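Local coordinates for centrosomal protein of 104 kDa (Homo sapiens, PDB 5LPI) that is required for ciliogenesis and for structural integrity at the ciliary tip, the chain here being its zinc finger array, at residues Leu37-Cys42 / Lys46-Ile51; His57-Cys62 / Ser75-Lys80; Asn102-Cys107 / Ala120-Pro125. All blocks are in the same frame, centred on the assembly; numbering follows the deposited sequence.

Contact 1: Leu37-Cys42 / Lys46-Ile51; sequences LMLTRC and KQVVEI. With ZN (zinc ion), chain F.
T40 and V49 form the antiparallel hydrogen-bonded pair in the middle of the hairpin built from strands 39-41 and 48-50. T40 N donates to V49 O at 2.9 Å, and V49 N returns the bond to T40 O at 2.8 Å. Further backbone bonds, I51 N to M38 O and C42 N to Q47 O, extend the pairing beyond both ends of the strands.

Close packing is found along much of the hairpin. The side chains of T40 and V49 run side by side, with T40 CG2 3.7 Å from V49 CG2. In T40 the hydroxyl OG1 is anti to the backbone N (chi1 -172°), which leaves the methyl to meet the valine. Buried L39 sets its CB 3.7 Å from V48 CG1 and its CD2 branch 3.7 Å from E50 CG. I51 brings its CG1 within 3.9 Å of T40 CB. L54 and H57 of helix 54-60 pack on V49, and L122 of helix 115-123 on I51.

Looseness is confined to the R41 side chain and the K46-Q47 turn. R41 CG stays 4.2 Å from V48 CG2, and the exposed arginine directs its polar end to W33, bonding the carbonyl through NE and making a cation-pi contact with the ring. K46 and Q47 are exposed, and K46 NZ forms a salt bridge with D43.

K46 N also donates to C42 O, in a bond bent to 134° at the hydrogen. Both backbone polar atoms of C42 are therefore tied down while its SG binds zinc at 2.3 Å, consistent with the hairpin's backbone bonds helping to set the position of this metal ligand.

Contact 2: His57-Cys62 / Ser75-Lys80; sequences HLLTEC and SEAVFK. With ZN (zinc ion), chain F.
Within the zinc finger array, the helix 54-60 that carries one zinc ligand meets strand 77-79 of the following hairpin, whose connecting loop holds C71 and C74 of the next zinc site. The contact is small and wholly apolar, burying 147 Å² in all. A single methyl, A77 CB, fits against two consecutive leucines of the helix. L59 CD2 approaches it to 3.6 Å, and the stem of the other leucine, L58 CB, to 3.8 Å. L58 also brings its CD1 branch to 4.0 Å from A77 CB, so the methyl is met by both stem and branch of that side chain. In L59, chi1 of -66° turns the branched end toward A77, and CD2 makes the nearest approach. F68 of the partner strand packs on both L58 and A77 and widens this apolar patch.

The zinc is bound by H57 NE2 at 2.1 Å and by C62 SG at 2.3 Å, with C42 and C45 completing the site. A77 is remote from this metal, but L58 bridges the two, its CD2 branch lying against C42. As the helix ends, H57 O accepts from C62 N at 2.8 Å and from E61 N at 2.9 Å, the two donors arriving from opposite faces of the carbonyl plane. C62 N then lies on one face of the H57 ring, displaced toward its rim. A helix-borne histidine followed by a closing cysteine, together with a CxxC pair, is typical of a zinc finger with three cysteines and one histidine.

Contact 3: Asn102-Cys107 / Ala120-Pro125; sequences NRCPLC and AHLMGP. With ZN (zinc ion), chain H.
C104, C107 and H121 meet through a zinc ion, and metal coordination is the main interaction here. The bonds are 2.3 Å from C104 SG, 2.4 Å from C107 SG and 2.1 Å from H121 NE2; C128 supplies the fourth ligand. H121 has CG anti to its backbone N (chi1 -180°), extending the imidazole from helix 115-123 to the metal.

Sulfur-ring contacts follow from this shared coordination. Both C104 SG and C107 SG lie 3.5 Å from H121 NE2, yet they approach the ring differently. C107 SG sits at the edge, in the ring plane, 83° from the normal seen from the centroid, whereas C104 SG comes in obliquely, at 71°.

The N-H to sulfur bonds between these residues lie within the cysteine loop. C104 SG accepts from C107 N at 3.6 Å and, weakly, from L106 N at 3.4 Å. Such N-H groups would be expected to offset part of the negative charge on a zinc-bound thiolate, and they draw the loop around the sulfur in the manner of a zinc knuckle.

Van der Waals contact is slight: the CD2 branch of L122 ends 4.4 Å from C104 SG.

At the site itself, F111 of strand 110-111 stacks on the H121 ring and also touches C104. Other contacts link the two segments to neighbouring elements: P105 and L106 rest on L54 of helix 54-60, while M123, at the end of helix 115-123, packs on L37 and M38, just before strand 39-41.

In the fold
The three contacts follow one another along the chain but differ in burial. Contact 3 is buried and held chiefly by metal coordination; contact 1 is partly buried and relies on backbone bonding between strands; contact 2 is a surface contact made of apolar side chains. Contacts 1 and 2 share one zinc ion and are continuous in the chain, strand 48-50 of the first leading into helix 54-60 of the second, whereas contact 3 has its own metal. Contact 1 nevertheless touches contact 3 through M38 CE and L122 CD1. Contacts 2 and 3 are linked by charge instead, in the salt bridge between E76 and R103.

Contact 1: Leu37-Cys42 / Lys46-Ile51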
ATOM      1  N   LEU A  37      -7.533  -4.231  -5.239  1.00 28.80           N
ATOM      2  CA  LEU A  37      -6.492  -5.008  -4.563  1.00 29.35           C
ATOM      3  C   LEU A  37      -5.266  -4.175  -4.207  1.00 23.84           C
ATOM      4  O   LEU A  37      -4.467  -4.601  -3.369  1.00 26.97           O
ATOM      5  CB  LEU A  37      -6.066  -6.196  -5.439  1.00 30.95           C
ATOM      6  CG  LEU A  37      -7.156  -7.235  -5.717  1.00 31.79           C
ATOM      7  CD1 LEU A  37      -6.652  -8.325  -6.637  1.00 35.69           C
ATOM      8  CD2 LEU A  37      -7.679  -7.829  -4.422  1.00 39.55           C
ATOM      9  N   MET A  38      -5.087  -3.010  -4.817  1.00 24.18           N
ATOM     10  CA  MET A  38      -3.916  -2.185  -4.549  1.00 23.16           C
ATOM     11  C   MET A  38      -4.113  -1.239  -3.375  1.00 29.73           C
ATOM     12  O   MET A  38      -3.151  -0.581  -2.941  1.00 28.11           O
ATOM     13  CB  MET A  38      -3.550  -1.385  -5.796  1.00 25.49           C
ATOM     14  CG  MET A  38      -3.265  -2.254  -7.016  1.00 31.28           C
ATOM     15  SD  MET A  38      -1.789  -3.283  -6.796  1.00 31.54           S
ATOM     16  CE  MET A  38      -0.577  -1.989  -6.522  1.00 27.20           C
ATOM     17  N   LEU A  39      -5.323  -1.162  -2.845  1.00 26.56           N
ATOM     18  CA  LEU A  39      -5.649  -0.231  -1.783  1.00 27.87           C
ATOM     19  C   LEU A  39      -6.064  -0.994  -0.534  1.00 28.55           C
ATOM     20  O   LEU A  39      -6.411  -2.181  -0.581  1.00 26.27           O
ATOM     21  CB  LEU A  39      -6.784   0.716  -2.215  1.00 27.85           C
ATOM     22  CG  LEU A  39      -6.641   1.368  -3.585  1.00 26.73           C
ATOM     23  CD1 LEU A  39      -7.905   2.185  -3.910  1.00 28.56           C
ATOM     24  CD2 LEU A  39      -5.390   2.250  -3.670  1.00 28.52           C
ATOM     25  N   THR A  40      -6.025  -0.283   0.588  1.00 23.51           N
ATOM     26  CA  THR A  40      -6.477  -0.812   1.860  1.00 26.48           C
ATOM     27  C   THR A  40      -7.168   0.312   2.619  1.00 28.66           C
ATOM     28  O   THR A  40      -6.932   1.493   2.359  1.00 26.63           O
ATOM     29  CB  THR A  40      -5.298  -1.398   2.661  1.00 29.60           C
ATOM     30  OG1 THR A  40      -5.802  -2.072   3.804  1.00 30.46           O
ATOM     31  CG2 THR A  40      -4.349  -0.301   3.135  1.00 29.82           C
ATOM     32  N   ARG A  41      -8.047  -0.053   3.546  1.00 25.60           N
ATOM     33  CA  ARG A  41      -8.585   0.918   4.491  1.00 24.87           C
ATOM     34  C   ARG A  41      -7.656   1.011   5.686  1.00 27.72           C
ATOM     35  O   ARG A  41      -7.417   0.007   6.358  1.00 28.86           O
ATOM     36  CB  ARG A  41      -9.970   0.517   4.996  1.00 28.90           C
ATOM     37  CG  ARG A  41     -11.118   0.888   4.138  1.00 39.05           C
ATOM     38  CD  ARG A  41     -12.407   0.387   4.799  1.00 33.54           C
ATOM     39  NE  ARG A  41     -13.294  -0.166   3.796  1.00 33.60           N
ATOM     40  CZ  ARG A  41     -14.339  -0.933   4.058  1.00 29.98           C
ATOM     41  NH1 ARG A  41     -14.641  -1.244   5.314  1.00 31.22           N
ATOM     42  NH2 ARG A  41     -15.067  -1.384   3.059  1.00 26.89           N
ATOM     43  N   CYS A  42      -7.193   2.214   6.005  1.00 22.09           N
ATOM     44  CA  CYS A  42      -6.397   2.367   7.222  1.00 28.60           C
ATOM     45  C   CYS A  42      -7.254   2.066   8.447  1.00 25.51           C
ATOM     46  O   CYS A  42      -8.285   2.713   8.661  1.00 24.33           O
ATOM     47  CB  CYS A  42      -5.825   3.777   7.316  1.00 25.11           C
ATOM     48  SG  CYS A  42      -4.854   3.990   8.809  1.00 25.82           S
ATOM     49  N   LYS A  46      -9.559   5.146   9.137  1.00 22.16           N
ATOM     50  CA  LYS A  46     -10.642   4.664   8.274  1.00 25.97           C
ATOM     51  C   LYS A  46     -10.616   5.257   6.867  1.00 28.55           C
ATOM     52  O   LYS A  46     -11.606   5.123   6.128  1.00 29.29           O
ATOM     53  CB  LYS A  46     -12.033   4.877   8.899  1.00 23.11           C
ATOM     54  CG  LYS A  46     -12.114   4.511  10.386  1.00 27.16           C
ATOM     55  CD  LYS A  46     -11.698   3.080  10.694  1.00 34.78           C
ATOM     56  CE  LYS A  46     -11.816   2.795  12.199  1.00 35.94           C
ATOM     57  NZ  LYS A  46     -11.485   1.376  12.516  1.00 40.98           N
ATOM     58  N   GLN A  47      -9.517   5.887   6.460  1.00 24.35           N
ATOM     59  CA  GLN A  47      -9.363   6.356   5.091  1.00 25.01           C
ATOM     60  C   GLN A  47      -8.821   5.231   4.214  1.00 28.31           C
ATOM     61  O   GLN A  47      -8.117   4.345   4.696  1.00 28.02           O
ATOM     62  CB  GLN A  47      -8.396   7.534   5.024  1.00 27.26           C
ATOM     63  CG  GLN A  47      -8.856   8.741   5.804  1.00 37.61           C
ATOM     64  CD  GLN A  47      -9.846   9.564   5.026  1.00 50.93           C
ATOM     65  OE1 GLN A  47     -11.028   9.581   5.345  1.00 51.67           O
ATOM     66  NE2 GLN A  47      -9.370  10.249   3.988  1.00 61.31           N
ATOM     67  N   VAL A  48      -9.139   5.289   2.916  1.00 24.88           N
ATOM     68  CA  VAL A  48      -8.531   4.387   1.933  1.00 24.00           C
ATOM     69  C   VAL A  48      -7.155   4.923   1.563  1.00 27.55           C
ATOM     70  O   VAL A  48      -7.001   6.113   1.264  1.00 28.48           O
ATOM     71  CB  VAL A  48      -9.416   4.247   0.682  1.00 25.46           C
ATOM     72  CG1 VAL A  48      -8.776   3.246  -0.313  1.00 26.97           C
ATOM     73  CG2 VAL A  48     -10.800   3.763   1.063  1.00 25.30           C
ATOM     74  N   VAL A  49      -6.150   4.043   1.551  1.00 27.75           N
ATOM     75  CA  VAL A  49      -4.794   4.435   1.182  1.00 25.47           C
ATOM     76  C   VAL A  49      -4.196   3.381   0.251  1.00 25.84           C
ATOM     77  O   VAL A  49      -4.575   2.205   0.279  1.00 26.17           O
ATOM     78  CB  VAL A  49      -3.875   4.636   2.416  1.00 35.57           C
ATOM     79  CG1 VAL A  49      -4.488   5.618   3.408  1.00 34.96           C
ATOM     80  CG2 VAL A  49      -3.592   3.326   3.082  1.00 44.11           C
ATOM     81  N   GLU A  50      -3.264   3.820  -0.588  1.00 25.58           N
ATOM     82  CA  GLU A  50      -2.492   2.886  -1.394  1.00 24.89           C
ATOM     83  C   GLU A  50      -1.629   2.030  -0.478  1.00 27.58           C
ATOM     84  O   GLU A  50      -0.963   2.551   0.423  1.00 28.49           O
ATOM     85  CB  GLU A  50      -1.614   3.643  -2.386  1.00 32.95           C
ATOM     86  CG  GLU A  50      -2.381   4.331  -3.499  1.00 34.96           C
ATOM     87  CD  GLU A  50      -1.465   5.094  -4.451  1.00 42.65           C
ATOM     88  OE1 GLU A  50      -1.581   6.333  -4.532  1.00 44.25           O
ATOM     89  OE2 GLU A  50      -0.635   4.455  -5.117  1.00 40.63           O
ATOM     90  N   ILE A  51      -1.639   0.717  -0.700  1.00 25.89           N
ATOM     91  CA  ILE A  51      -0.774  -0.158   0.086  1.00 24.87           C
ATOM     92  C   ILE A  51       0.685   0.239  -0.095  1.00 28.93           C
ATOM     93  O   ILE A  51       1.460   0.260   0.868  1.00 31.51           O
ATOM     94  CB  ILE A  51      -1.023  -1.631  -0.285  1.00 27.81           C
ATOM     95  CG1 ILE A  51      -2.448  -2.032   0.121  1.00 24.01           C
ATOM     96  CG2 ILE A  51       0.004  -2.554   0.399  1.00 29.41           C
ATOM     97  CD1 ILE A  51      -2.894  -3.350  -0.459  1.00 27.82           C
TER
HETATM   98 ZN    ZN F 902      -4.638   6.299   8.593  1.00 28.75          ZN

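Contact 2: His57-Cys62 / Ser75-Lys80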
ATOM      1  N   HIS A  57       1.900   6.971   4.705  1.00 35.87           N
ATOM      2  CA  HIS A  57       0.630   7.466   5.243  1.00 32.58           C
ATOM      3  C   HIS A  57       0.645   7.473   6.762  1.00 31.44           C
ATOM      4  O   HIS A  57       0.356   8.492   7.402  1.00 29.16           O
ATOM      5  CB  HIS A  57      -0.541   6.602   4.745  1.00 25.85           C
ATOM      6  CG  HIS A  57      -1.814   6.815   5.524  1.00 30.82           C
ATOM      7  ND1 HIS A  57      -2.687   7.851   5.260  1.00 28.74           N
ATOM      8  CD2 HIS A  57      -2.336   6.145   6.580  1.00 28.93           C
ATOM      9  CE1 HIS A  57      -3.699   7.799   6.109  1.00 29.45           C
ATOM     10  NE2 HIS A  57      -3.513   6.772   6.921  1.00 26.32           N
ATOM     11  N   LEU A  58       0.974   6.326   7.359  1.00 29.41           N
ATOM     12  CA  LEU A  58       0.928   6.196   8.808  1.00 28.89           C
ATOM     13  C   LEU A  58       1.871   7.182   9.487  1.00 31.19           C
ATOM     14  O   LEU A  58       1.567   7.694  10.568  1.00 32.18           O
ATOM     15  CB  LEU A  58       1.273   4.758   9.217  1.00 25.81           C
ATOM     16  CG  LEU A  58       0.257   3.681   8.808  1.00 28.73           C
ATOM     17  CD1 LEU A  58       0.885   2.292   9.012  1.00 32.79           C
ATOM     18  CD2 LEU A  58      -1.070   3.816   9.600  1.00 26.83           C
ATOM     19  N   LEU A  59       3.016   7.464   8.867  1.00 33.35           N
ATOM     20  CA  LEU A  59       4.015   8.301   9.524  1.00 33.07           C
ATOM     21  C   LEU A  59       3.807   9.793   9.295  1.00 34.72           C
ATOM     22  O   LEU A  59       4.168  10.596  10.164  1.00 40.46           O
ATOM     23  CB  LEU A  59       5.417   7.909   9.049  1.00 32.82           C
ATOM     24  CG  LEU A  59       5.892   6.509   9.442  1.00 30.37           C
ATOM     25  CD1 LEU A  59       7.212   6.180   8.764  1.00 31.69           C
ATOM     26  CD2 LEU A  59       6.024   6.412  10.952  1.00 31.69           C
ATOM     27  N   THR A  60       3.261  10.200   8.141  1.00 37.35           N
ATOM     28  CA  THR A  60       3.223  11.614   7.799  1.00 43.12           C
ATOM     29  C   THR A  60       1.838  12.161   7.455  1.00 44.73           C
ATOM     30  O   THR A  60       1.710  13.371   7.253  1.00 45.67           O
ATOM     31  CB  THR A  60       4.174  11.910   6.624  1.00 42.63           C
ATOM     32  OG1 THR A  60       3.616  11.391   5.412  1.00 41.22           O
ATOM     33  CG2 THR A  60       5.531  11.268   6.849  1.00 36.09           C
ATOM     34  N   GLU A  61       0.812  11.332   7.387  1.00 36.57           N
ATOM     35  CA  GLU A  61      -0.455  11.837   6.872  1.00 41.52           C
ATOM     36  C   GLU A  61      -1.657  11.456   7.724  1.00 40.79           C
ATOM     37  O   GLU A  61      -2.561  12.282   7.901  1.00 38.09           O
ATOM     38  CB  GLU A  61      -0.635  11.320   5.445  1.00 44.89           C
ATOM     39  CG  GLU A  61      -1.904  11.750   4.763  1.00 60.27           C
ATOM     40  CD  GLU A  61      -1.981  11.224   3.347  1.00 84.97           C
ATOM     41  OE1 GLU A  61      -1.145  10.370   2.984  1.00 95.91           O
ATOM     42  OE2 GLU A  61      -2.870  11.666   2.595  1.00 95.14           O
ATOM     43  N   CYS A  62      -1.688  10.227   8.240  1.00 32.15           N
ATOM     44  CA  CYS A  62      -2.808   9.699   9.004  1.00 27.20           C
ATOM     45  C   CYS A  62      -3.223  10.642  10.128  1.00 29.94           C
ATOM     46  O   CYS A  62      -2.379  11.273  10.768  1.00 32.92           O
ATOM     47  CB  CYS A  62      -2.401   8.340   9.586  1.00 25.22           C
ATOM     48  SG  CYS A  62      -3.678   7.393  10.411  1.00 28.05           S
ATOM     49  N   SER A  75      12.073   0.201   8.468  1.00 44.32           N
ATOM     50  CA  SER A  75      11.487   1.382   7.828  1.00 49.58           C
ATOM     51  C   SER A  75       9.977   1.469   8.008  1.00 43.49           C
ATOM     52  O   SER A  75       9.358   2.396   7.469  1.00 40.57           O
ATOM     53  CB  SER A  75      11.795   1.462   6.325  1.00 58.57           C
ATOM     54  OG  SER A  75      10.972   0.557   5.591  1.00 62.58           O
ATOM     55  N   GLU A  76       9.362   0.552   8.745  1.00 35.07           N
ATOM     56  CA  GLU A  76       7.920   0.545   8.919  1.00 35.53           C
ATOM     57  C   GLU A  76       7.503   1.418  10.105  1.00 35.33           C
ATOM     58  O   GLU A  76       8.305   1.759  10.980  1.00 36.79           O
ATOM     59  CB  GLU A  76       7.414  -0.887   9.107  1.00 31.81           C
ATOM     60  CG  GLU A  76       7.681  -1.784   7.892  1.00 36.44           C
ATOM     61  CD  GLU A  76       7.135  -3.196   8.046  1.00 41.21           C
ATOM     62  OE1 GLU A  76       6.411  -3.468   9.034  1.00 43.46           O
ATOM     63  OE2 GLU A  76       7.437  -4.041   7.172  1.00 39.80           O
ATOM     64  N   ALA A  77       6.227   1.793  10.104  1.00 32.91           N
ATOM     65  CA  ALA A  77       5.624   2.480  11.238  1.00 32.86           C
ATOM     66  C   ALA A  77       5.271   1.482  12.333  1.00 33.60           C
ATOM     67  O   ALA A  77       4.721   0.408  12.069  1.00 36.28           O
ATOM     68  CB  ALA A  77       4.360   3.227  10.808  1.00 29.45           C
ATOM     69  N   VAL A  78       5.588   1.848  13.566  1.00 31.37           N
ATOM     70  CA  VAL A  78       5.281   1.057  14.748  1.00 31.82           C
ATOM     71  C   VAL A  78       4.643   2.001  15.758  1.00 31.06           C
ATOM     72  O   VAL A  78       5.010   3.180  15.820  1.00 34.26           O
ATOM     73  CB  VAL A  78       6.562   0.414  15.331  1.00 34.21           C
ATOM     74  CG1 VAL A  78       6.256  -0.377  16.592  1.00 40.05           C
ATOM     75  CG2 VAL A  78       7.244  -0.476  14.276  1.00 31.97           C
ATOM     76  N   PHE A  79       3.681   1.502  16.526  1.00 28.58           N
ATOM     77  CA  PHE A  79       3.140   2.301  17.618  1.00 38.98           C
ATOM     78  C   PHE A  79       4.284   2.866  18.451  1.00 46.69           C
ATOM     79  O   PHE A  79       5.262   2.169  18.737  1.00 41.84           O
ATOM     80  CB  PHE A  79       2.219   1.461  18.498  1.00 37.31           C
ATOM     81  CG  PHE A  79       0.827   1.313  17.959  1.00 45.03           C
ATOM     82  CD1 PHE A  79       0.052   2.429  17.689  1.00 54.42           C
ATOM     83  CD2 PHE A  79       0.277   0.054  17.763  1.00 48.56           C
ATOM     84  CE1 PHE A  79      -1.244   2.291  17.209  1.00 56.90           C
ATOM     85  CE2 PHE A  79      -1.013  -0.092  17.278  1.00 43.54           C
ATOM     86  CZ  PHE A  79      -1.772   1.025  17.002  1.00 48.66           C
ATOM     87  N   LYS A  80       4.180   4.149  18.808  1.00 44.81           N
ATOM     88  CA  LYS A  80       5.308   4.814  19.459  1.00 48.72           C
ATOM     89  C   LYS A  80       5.689   4.115  20.757  1.00 43.59           C
ATOM     90  O   LYS A  80       6.878   3.988  21.071  1.00 47.18           O
ATOM     91  CB  LYS A  80       4.991   6.287  19.717  1.00 52.62           C
ATOM     92  CG  LYS A  80       5.779   7.234  18.839  1.00 53.20           C
ATOM     93  CD  LYS A  80       5.411   8.683  19.121  1.00 54.95           C
ATOM     94  CE  LYS A  80       5.941   9.593  18.024  1.00 63.67           C
ATOM     95  NZ  LYS A  80       5.389  10.978  18.122  1.00 65.24           N
TER
HETATM   96 ZN    ZN F 902      -4.638   6.299   8.593  1.00 28.75          ZN

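Contact 3: Asn102-Cys107 / Ala120-Pro125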
ATOM      1  N   ASN A 102      11.098  -2.661  -3.576  1.00 35.62           N
ATOM      2  CA  ASN A 102       9.822  -2.419  -2.914  1.00 35.47           C
ATOM      3  C   ASN A 102       9.760  -3.156  -1.582  1.00 40.05           C
ATOM      4  O   ASN A 102      10.306  -4.251  -1.426  1.00 38.22           O
ATOM      5  CB  ASN A 102       8.660  -2.917  -3.765  1.00 28.56           C
ATOM      6  CG  ASN A 102       8.447  -2.108  -4.992  1.00 40.02           C
ATOM      7  OD1 ASN A 102       8.834  -0.944  -5.052  1.00 42.81           O
ATOM      8  ND2 ASN A 102       7.808  -2.715  -5.995  1.00 35.80           N
ATOM      9  N   ARG A 103       9.026  -2.576  -0.638  1.00 32.78           N
ATOM     10  CA  ARG A 103       8.812  -3.172   0.673  1.00 35.53           C
ATOM     11  C   ARG A 103       7.316  -3.260   0.930  1.00 34.16           C
ATOM     12  O   ARG A 103       6.636  -2.230   0.995  1.00 32.51           O
ATOM     13  CB  ARG A 103       9.490  -2.344   1.767  1.00 39.30           C
ATOM     14  CG  ARG A 103       9.033  -2.675   3.177  1.00 41.26           C
ATOM     15  CD  ARG A 103       9.291  -4.134   3.521  1.00 38.85           C
ATOM     16  NE  ARG A 103       9.258  -4.382   4.963  1.00 39.52           N
ATOM     17  CZ  ARG A 103      10.314  -4.748   5.691  1.00 39.54           C
ATOM     18  NH1 ARG A 103      11.507  -4.918   5.114  1.00 37.00           N
ATOM     19  NH2 ARG A 103      10.176  -4.967   6.995  1.00 35.29           N
ATOM     20  N   CYS A 104       6.809  -4.476   1.075  1.00 29.47           N
ATOM     21  CA  CYS A 104       5.390  -4.658   1.373  1.00 30.96           C
ATOM     22  C   CYS A 104       5.150  -4.421   2.852  1.00 31.18           C
ATOM     23  O   CYS A 104       5.739  -5.122   3.683  1.00 30.18           O
ATOM     24  CB  CYS A 104       4.896  -6.053   1.015  1.00 25.01           C
ATOM     25  SG  CYS A 104       3.104  -6.188   1.272  1.00 29.79           S
ATOM     26  N   PRO A 105       4.311  -3.456   3.227  1.00 27.75           N
ATOM     27  CA  PRO A 105       4.014  -3.250   4.646  1.00 33.57           C
ATOM     28  C   PRO A 105       3.050  -4.280   5.220  1.00 37.03           C
ATOM     29  O   PRO A 105       2.850  -4.303   6.444  1.00 34.12           O
ATOM     30  CB  PRO A 105       3.389  -1.854   4.660  1.00 33.78           C
ATOM     31  CG  PRO A 105       2.579  -1.838   3.362  1.00 28.46           C
ATOM     32  CD  PRO A 105       3.499  -2.577   2.358  1.00 28.51           C
ATOM     33  N   LEU A 106       2.439  -5.123   4.384  1.00 32.34           N
ATOM     34  CA  LEU A 106       1.491  -6.118   4.884  1.00 29.33           C
ATOM     35  C   LEU A 106       2.181  -7.430   5.249  1.00 33.50           C
ATOM     36  O   LEU A 106       1.888  -8.019   6.293  1.00 35.34           O
ATOM     37  CB  LEU A 106       0.398  -6.379   3.846  1.00 29.11           C
ATOM     38  CG  LEU A 106      -0.365  -5.146   3.345  1.00 33.21           C
ATOM     39  CD1 LEU A 106      -1.442  -5.569   2.347  1.00 31.74           C
ATOM     40  CD2 LEU A 106      -0.979  -4.355   4.529  1.00 29.48           C
ATOM     41  N   CYS A 107       3.093  -7.909   4.403  1.00 36.92           N
ATOM     42  CA  CYS A 107       3.800  -9.153   4.678  1.00 33.59           C
ATOM     43  C   CYS A 107       5.278  -8.941   4.975  1.00 30.17           C
ATOM     44  O   CYS A 107       5.981  -9.917   5.269  1.00 36.17           O
ATOM     45  CB  CYS A 107       3.630 -10.137   3.503  1.00 35.25           C
ATOM     46  SG  CYS A 107       4.563  -9.695   2.001  1.00 33.59           S
ATOM     47  N   ALA A 120       2.219  -7.043  -9.368  1.00 32.40           N
ATOM     48  CA  ALA A 120       2.357  -8.496  -9.364  1.00 29.90           C
ATOM     49  C   ALA A 120       2.358  -9.048  -7.941  1.00 35.84           C
ATOM     50  O   ALA A 120       1.797 -10.121  -7.677  1.00 38.06           O
ATOM     51  CB  ALA A 120       3.626  -8.899 -10.115  1.00 33.02           C
ATOM     52  N   HIS A 121       2.983  -8.331  -7.007  1.00 31.84           N
ATOM     53  CA  HIS A 121       2.978  -8.785  -5.620  1.00 31.15           C
ATOM     54  C   HIS A 121       1.574  -8.760  -5.028  1.00 30.69           C
ATOM     55  O   HIS A 121       1.119  -9.743  -4.436  1.00 34.42           O
ATOM     56  CB  HIS A 121       3.905  -7.915  -4.780  1.00 26.17           C
ATOM     57  CG  HIS A 121       3.954  -8.330  -3.344  1.00 32.58           C
ATOM     58  ND1 HIS A 121       4.705  -9.398  -2.907  1.00 33.55           N
ATOM     59  CD2 HIS A 121       3.315  -7.845  -2.253  1.00 30.20           C
ATOM     60  CE1 HIS A 121       4.541  -9.545  -1.605  1.00 31.88           C
ATOM     61  NE2 HIS A 121       3.708  -8.611  -1.184  1.00 29.26           N
ATOM     62  N   LEU A 122       0.873  -7.645  -5.180  1.00 31.72           N
ATOM     63  CA  LEU A 122      -0.395  -7.473  -4.472  1.00 32.76           C
ATOM     64  C   LEU A 122      -1.561  -8.182  -5.162  1.00 37.09           C
ATOM     65  O   LEU A 122      -2.494  -8.625  -4.486  1.00 39.97           O
ATOM     66  CB  LEU A 122      -0.686  -5.982  -4.310  1.00 28.78           C
ATOM     67  CG  LEU A 122       0.250  -5.290  -3.307  1.00 31.00           C
ATOM     68  CD1 LEU A 122      -0.003  -3.792  -3.280  1.00 30.10           C
ATOM     69  CD2 LEU A 122       0.078  -5.883  -1.899  1.00 26.39           C
ATOM     70  N   MET A 123      -1.517  -8.337  -6.485  1.00 33.43           N
ATOM     71  CA  MET A 123      -2.643  -8.897  -7.221  1.00 38.41           C
ATOM     72  C   MET A 123      -2.370 -10.236  -7.879  1.00 46.67           C
ATOM     73  O   MET A 123      -3.323 -10.950  -8.202  1.00 47.43           O
ATOM     74  CB  MET A 123      -3.087  -7.919  -8.311  1.00 38.50           C
ATOM     75  CG  MET A 123      -3.207  -6.532  -7.779  1.00 39.01           C
ATOM     76  SD  MET A 123      -4.183  -5.534  -8.877  1.00 47.36           S
ATOM     77  CE  MET A 123      -3.037  -5.049 -10.095  1.00 26.86           C
ATOM     78  N   GLY A 124      -1.114 -10.581  -8.105  1.00 44.44           N
ATOM     79  CA  GLY A 124      -0.795 -11.745  -8.890  1.00 55.72           C
ATOM     80  C   GLY A 124      -1.119 -13.014  -8.140  1.00 63.22           C
ATOM     81  O   GLY A 124      -1.495 -12.990  -6.961  1.00 61.48           O
ATOM     82  N   PRO A 125      -0.982 -14.152  -8.811  1.00 71.52           N
ATOM     83  CA  PRO A 125      -1.159 -15.430  -8.124  1.00 72.62           C
ATOM     84  C   PRO A 125       0.075 -15.757  -7.301  1.00 65.21           C
ATOM     85  O   PRO A 125       1.206 -15.432  -7.673  1.00 56.74           O
ATOM     86  CB  PRO A 125      -1.352 -16.435  -9.273  1.00 75.20           C
ATOM     87  CG  PRO A 125      -1.096 -15.662 -10.565  1.00 74.61           C
ATOM     88  CD  PRO A 125      -0.508 -14.339 -10.191  1.00 73.83           C
TER
HETATM   89 ZN    ZN H 904       2.910  -8.448   0.733  1.00 33.84          ZN